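Local coordinates for glutamine--tRNA ligase (Saccharomyces cerevisiae, PDB 3TL4), which catalyses the ATP-dependent attachment of glutamine to tRNA(Gln), and is represented by its appended amino-terminal tRNA-binding domain, at residues A[36-47]-A[70-78]. Sequence-based numbering, arbitrary orientation.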
loop_
_atom_site.group_PDB
_atom_site.type_symbol
_atom_site.label_atom_id
_atom_site.label_comp_id
_atom_site.label_asym_id
_atom_site.label_seq_id
_atom_site.Cartn_x
_atom_site.Cartn_y
_atom_site.Cartn_z
ATOM N N LYS A 36 -20.387 -8.688 0.563
ATOM C CA LYS A 36 -20.446 -9.139 -0.827
ATOM C C LYS A 36 -19.063 -9.488 -1.372
ATOM O O LYS A 36 -18.918 -10.447 -2.125
ATOM C CB LYS A 36 -21.150 -8.123 -1.736
ATOM C CG LYS A 36 -20.211 -7.300 -2.626
ATOM C CD LYS A 36 -20.962 -6.353 -3.581
ATOM C CE LYS A 36 -20.026 -5.314 -4.244
ATOM N NZ LYS A 36 -19.304 -5.824 -5.450
ATOM N N LEU A 37 -18.050 -8.710 -0.997
ATOM C CA LEU A 37 -16.679 -8.994 -1.410
ATOM C C LEU A 37 -16.186 -10.336 -0.850
ATOM O O LEU A 37 -15.668 -11.172 -1.593
ATOM C CB LEU A 37 -15.731 -7.855 -1.013
ATOM C CG LEU A 37 -15.988 -6.488 -1.665
ATOM C CD1 LEU A 37 -15.199 -5.373 -0.978
ATOM C CD2 LEU A 37 -15.725 -6.500 -3.176
ATOM N N ILE A 38 -16.349 -10.545 0.453
ATOM C CA ILE A 38 -16.023 -11.839 1.055
ATOM C C ILE A 38 -16.761 -13.034 0.400
ATOM O O ILE A 38 -16.212 -14.129 0.292
ATOM C CB ILE A 38 -16.293 -11.840 2.567
ATOM C CG1 ILE A 38 -15.292 -10.935 3.287
ATOM C CG2 ILE A 38 -16.213 -13.253 3.124
ATOM C CD1 ILE A 38 -15.502 -10.853 4.774
ATOM N N LYS A 39 -18.000 -12.827 -0.028
ATOM C CA LYS A 39 -18.801 -13.920 -0.587
ATOM C C LYS A 39 -18.402 -14.322 -2.011
ATOM O O LYS A 39 -18.798 -15.381 -2.483
ATOM C CB LYS A 39 -20.297 -13.583 -0.541
ATOM C CG LYS A 39 -20.920 -13.642 0.841
ATOM C CD LYS A 39 -21.029 -15.072 1.347
ATOM C CE LYS A 39 -22.012 -15.154 2.520
ATOM N NZ LYS A 39 -22.197 -16.530 3.062
ATOM N N GLU A 40 -17.628 -13.482 -2.698
ATOM C CA GLU A 40 -17.147 -13.829 -4.033
ATOM C C GLU A 40 -15.700 -14.351 -4.010
ATOM O O GLU A 40 -14.933 -14.161 -4.955
ATOM C CB GLU A 40 -17.350 -12.675 -5.039
ATOM C CG GLU A 40 -16.751 -11.316 -4.668
ATOM C CD GLU A 40 -17.157 -10.210 -5.653
ATOM O OE1 GLU A 40 -17.818 -10.528 -6.667
ATOM O OE2 GLU A 40 -16.822 -9.024 -5.417
ATOM N N THR A 41 -15.348 -14.999 -2.903
ATOM C CA THR A 41 -14.091 -15.718 -2.767
ATOM C C THR A 41 -14.466 -17.168 -2.507
ATOM O O THR A 41 -15.555 -17.447 -2.000
ATOM C CB THR A 41 -13.265 -15.243 -1.544
ATOM O OG1 THR A 41 -14.028 -15.433 -0.352
ATOM C CG2 THR A 41 -12.870 -13.780 -1.658
ATOM N N PRO A 42 -13.560 -18.098 -2.836
ATOM C CA PRO A 42 -13.779 -19.539 -2.650
ATOM C C PRO A 42 -14.228 -19.898 -1.234
ATOM O O PRO A 42 -13.718 -19.350 -0.267
ATOM C CB PRO A 42 -12.399 -20.130 -2.926
ATOM C CG PRO A 42 -11.773 -19.158 -3.881
ATOM C CD PRO A 42 -12.253 -17.811 -3.451
ATOM N N SER A 43 -15.177 -20.820 -1.127
ATOM C CA SER A 43 -15.716 -21.255 0.159
ATOM C C SER A 43 -14.644 -21.771 1.120
ATOM O O SER A 43 -14.764 -21.616 2.340
ATOM C CB SER A 43 -16.750 -22.355 -0.059
ATOM O OG SER A 43 -17.731 -21.941 -0.990
ATOM N N ASP A 44 -13.608 -22.393 0.570
ATOM C CA ASP A 44 -12.569 -22.992 1.398
ATOM C C ASP A 44 -11.333 -22.104 1.538
ATOM O O ASP A 44 -10.308 -22.542 2.064
ATOM C CB ASP A 44 -12.178 -24.379 0.866
ATOM C CG ASP A 44 -11.502 -24.321 -0.498
ATOM O OD1 ASP A 44 -11.659 -23.302 -1.208
ATOM O OD2 ASP A 44 -10.820 -25.308 -0.860
ATOM N N TYR A 45 -11.416 -20.864 1.067
ATOM C CA TYR A 45 -10.286 -19.957 1.228
ATOM C C TYR A 45 -10.107 -19.593 2.701
ATOM O O TYR A 45 -11.088 -19.430 3.437
ATOM C CB TYR A 45 -10.425 -18.694 0.368
ATOM C CG TYR A 45 -9.332 -17.699 0.668
ATOM C CD1 TYR A 45 -8.048 -17.882 0.175
ATOM C CD2 TYR A 45 -9.570 -16.604 1.485
ATOM C CE1 TYR A 45 -7.036 -16.994 0.471
ATOM C CE2 TYR A 45 -8.566 -15.713 1.783
ATOM C CZ TYR A 45 -7.296 -15.915 1.279
ATOM O OH TYR A 45 -6.289 -15.025 1.587
ATOM N N GLN A 46 -8.851 -19.482 3.127
ATOM C CA GLN A 46 -8.522 -19.209 4.526
ATOM C C GLN A 46 -7.962 -17.811 4.694
ATOM O O GLN A 46 -6.832 -17.533 4.289
ATOM C CB GLN A 46 -7.510 -20.230 5.051
ATOM C CG GLN A 46 -8.063 -21.640 5.226
ATOM C CD GLN A 46 -7.018 -22.634 5.724
ATOM O OE1 GLN A 46 -5.814 -22.395 5.618
ATOM N NE2 GLN A 46 -7.481 -23.749 6.281
ATOM N N TRP A 47 -8.746 -16.933 5.302
ATOM C CA TRP A 47 -8.333 -15.545 5.465
ATOM C C TRP A 47 -7.178 -15.431 6.459
ATOM O O TRP A 47 -6.939 -16.340 7.247
ATOM C CB TRP A 47 -9.518 -14.691 5.914
ATOM C CG TRP A 47 -10.576 -14.593 4.870
ATOM C CD1 TRP A 47 -11.655 -15.424 4.704
ATOM C CD2 TRP A 47 -10.665 -13.611 3.837
ATOM N NE1 TRP A 47 -12.401 -15.020 3.628
ATOM C CE2 TRP A 47 -11.812 -13.911 3.071
ATOM C CE3 TRP A 47 -9.878 -12.509 3.471
ATOM C CZ2 TRP A 47 -12.197 -13.142 1.971
ATOM C CZ3 TRP A 47 -10.257 -11.751 2.374
ATOM C CH2 TRP A 47 -11.409 -12.068 1.641
ATOM N N SER A 70 -15.398 -5.964 -9.569
ATOM C CA SER A 70 -14.782 -5.870 -8.248
ATOM C C SER A 70 -14.018 -7.152 -7.906
ATOM O O SER A 70 -13.011 -7.105 -7.215
ATOM C CB SER A 70 -15.829 -5.573 -7.167
ATOM O OG SER A 70 -16.841 -6.574 -7.141
ATOM N N GLU A 71 -14.488 -8.290 -8.413
ATOM C CA GLU A 71 -13.877 -9.582 -8.098
ATOM C C GLU A 71 -12.433 -9.692 -8.585
ATOM O O GLU A 71 -11.679 -10.543 -8.127
ATOM C CB GLU A 71 -14.708 -10.740 -8.663
ATOM C CG GLU A 71 -14.679 -10.875 -10.190
ATOM C CD GLU A 71 -15.696 -9.983 -10.918
ATOM O OE1 GLU A 71 -16.458 -9.231 -10.262
ATOM O OE2 GLU A 71 -15.724 -10.037 -12.164
ATOM N N LEU A 72 -12.046 -8.844 -9.529
ATOM C CA LEU A 72 -10.669 -8.859 -9.999
ATOM C C LEU A 72 -9.774 -8.409 -8.862
ATOM O O LEU A 72 -8.736 -9.006 -8.599
ATOM C CB LEU A 72 -10.487 -7.922 -11.187
ATOM C CG LEU A 72 -11.117 -8.305 -12.513
ATOM C CD1 LEU A 72 -10.925 -7.152 -13.487
ATOM C CD2 LEU A 72 -10.490 -9.592 -13.040
ATOM N N ILE A 73 -10.182 -7.343 -8.185
ATOM C CA ILE A 73 -9.439 -6.849 -7.022
ATOM C C ILE A 73 -9.416 -7.883 -5.891
ATOM O O ILE A 73 -8.370 -8.165 -5.319
ATOM C CB ILE A 73 -10.033 -5.538 -6.488
ATOM C CG1 ILE A 73 -10.463 -4.634 -7.652
ATOM C CG2 ILE A 73 -9.043 -4.834 -5.561
ATOM C CD1 ILE A 73 -11.027 -3.277 -7.212
ATOM N N VAL A 74 -10.572 -8.448 -5.565
ATOM C CA VAL A 74 -10.621 -9.487 -4.544
ATOM C C VAL A 74 -9.698 -10.681 -4.853
ATOM O O VAL A 74 -8.940 -11.132 -3.989
ATOM C CB VAL A 74 -12.049 -9.976 -4.302
ATOM C CG1 VAL A 74 -12.037 -11.170 -3.369
ATOM C CG2 VAL A 74 -12.911 -8.835 -3.734
ATOM N N ASN A 75 -9.755 -11.190 -6.077
ATOM C CA ASN A 75 -8.886 -12.297 -6.465
ATOM C C ASN A 75 -7.407 -11.926 -6.340
ATOM O O ASN A 75 -6.579 -12.743 -5.947
ATOM C CB ASN A 75 -9.188 -12.754 -7.894
ATOM C CG ASN A 75 -10.590 -13.340 -8.045
ATOM O OD1 ASN A 75 -11.150 -13.930 -7.111
ATOM N ND2 ASN A 75 -11.159 -13.189 -9.236
ATOM N N GLY A 76 -7.087 -10.680 -6.672
ATOM C CA GLY A 76 -5.736 -10.175 -6.539
ATOM C C GLY A 76 -5.288 -10.152 -5.093
ATOM O O GLY A 76 -4.157 -10.517 -4.777
ATOM N N ILE A 77 -6.171 -9.724 -4.200
ATOM C CA ILE A 77 -5.838 -9.755 -2.786
ATOM C C ILE A 77 -5.625 -11.204 -2.357
ATOM O O ILE A 77 -4.531 -11.569 -1.925
ATOM C CB ILE A 77 -6.930 -9.077 -1.912
ATOM C CG1 ILE A 77 -6.932 -7.564 -2.139
ATOM C CG2 ILE A 77 -6.710 -9.381 -0.446
ATOM C CD1 ILE A 77 -8.222 -6.849 -1.722
ATOM N N ILE A 78 -6.653 -12.042 -2.495
ATOM C CA ILE A 78 -6.557 -13.386 -1.938
ATOM C C ILE A 78 -5.465 -14.237 -2.584
ATOM O O ILE A 78 -4.927 -15.135 -1.942
ATOM C CB ILE A 78 -7.905 -14.147 -1.882
ATOM C CG1 ILE A 78 -8.424 -14.473 -3.278
ATOM C CG2 ILE A 78 -8.917 -13.366 -1.063
ATOM C CD1 ILE A 78 -9.460 -15.582 -3.285
HETATM O O HOH W 1 -3.886 -15.486 0.753
#
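L37, on the last turn of helix 28-39, sets its CD2 against V74 CG2 at 3.7 Å, a branched pair suited to a buried helix flank. E40 follows just past the helix. Its CG lies between the backbone N and the carbonyl carbon (chi1 55°) and the extended chain carries the carboxylate to S70, whose OG donates to the syn lone pair of OE2 at 3.0 Å. The other oxygen, OE1, lies 4.1 Å from E71 OE1, a nearness of like charges that K36 NZ, 4.0 Å from E40 OE2, probably offsets in part. An alanine in place of E40 would probably leave the S70 hydroxyl without its acceptor and uncover E71 CB. T41 OG1 bonds back to I38 O at 2.6 Å, while its methyl CG2 is squeezed to 3.2 Å from V74 CG1. P42, rigid and apolar, meets I78 CD1 tip to tip through its CD and opens a type I beta turn ending at Y45. There the phenol ring lays one face over I78 CB (CH-pi, 3.9 Å to the centroid), and its hydroxyl, bonded to T51, also shares a water with I78 O. W47 CH2 adds an oblique contact to I78 CG2, which T41 CG2 also touches. Within the all-helical tRNA-binding domain this is mixed packing: helix against helix at L37 and V74, loop against helix from E40 onward.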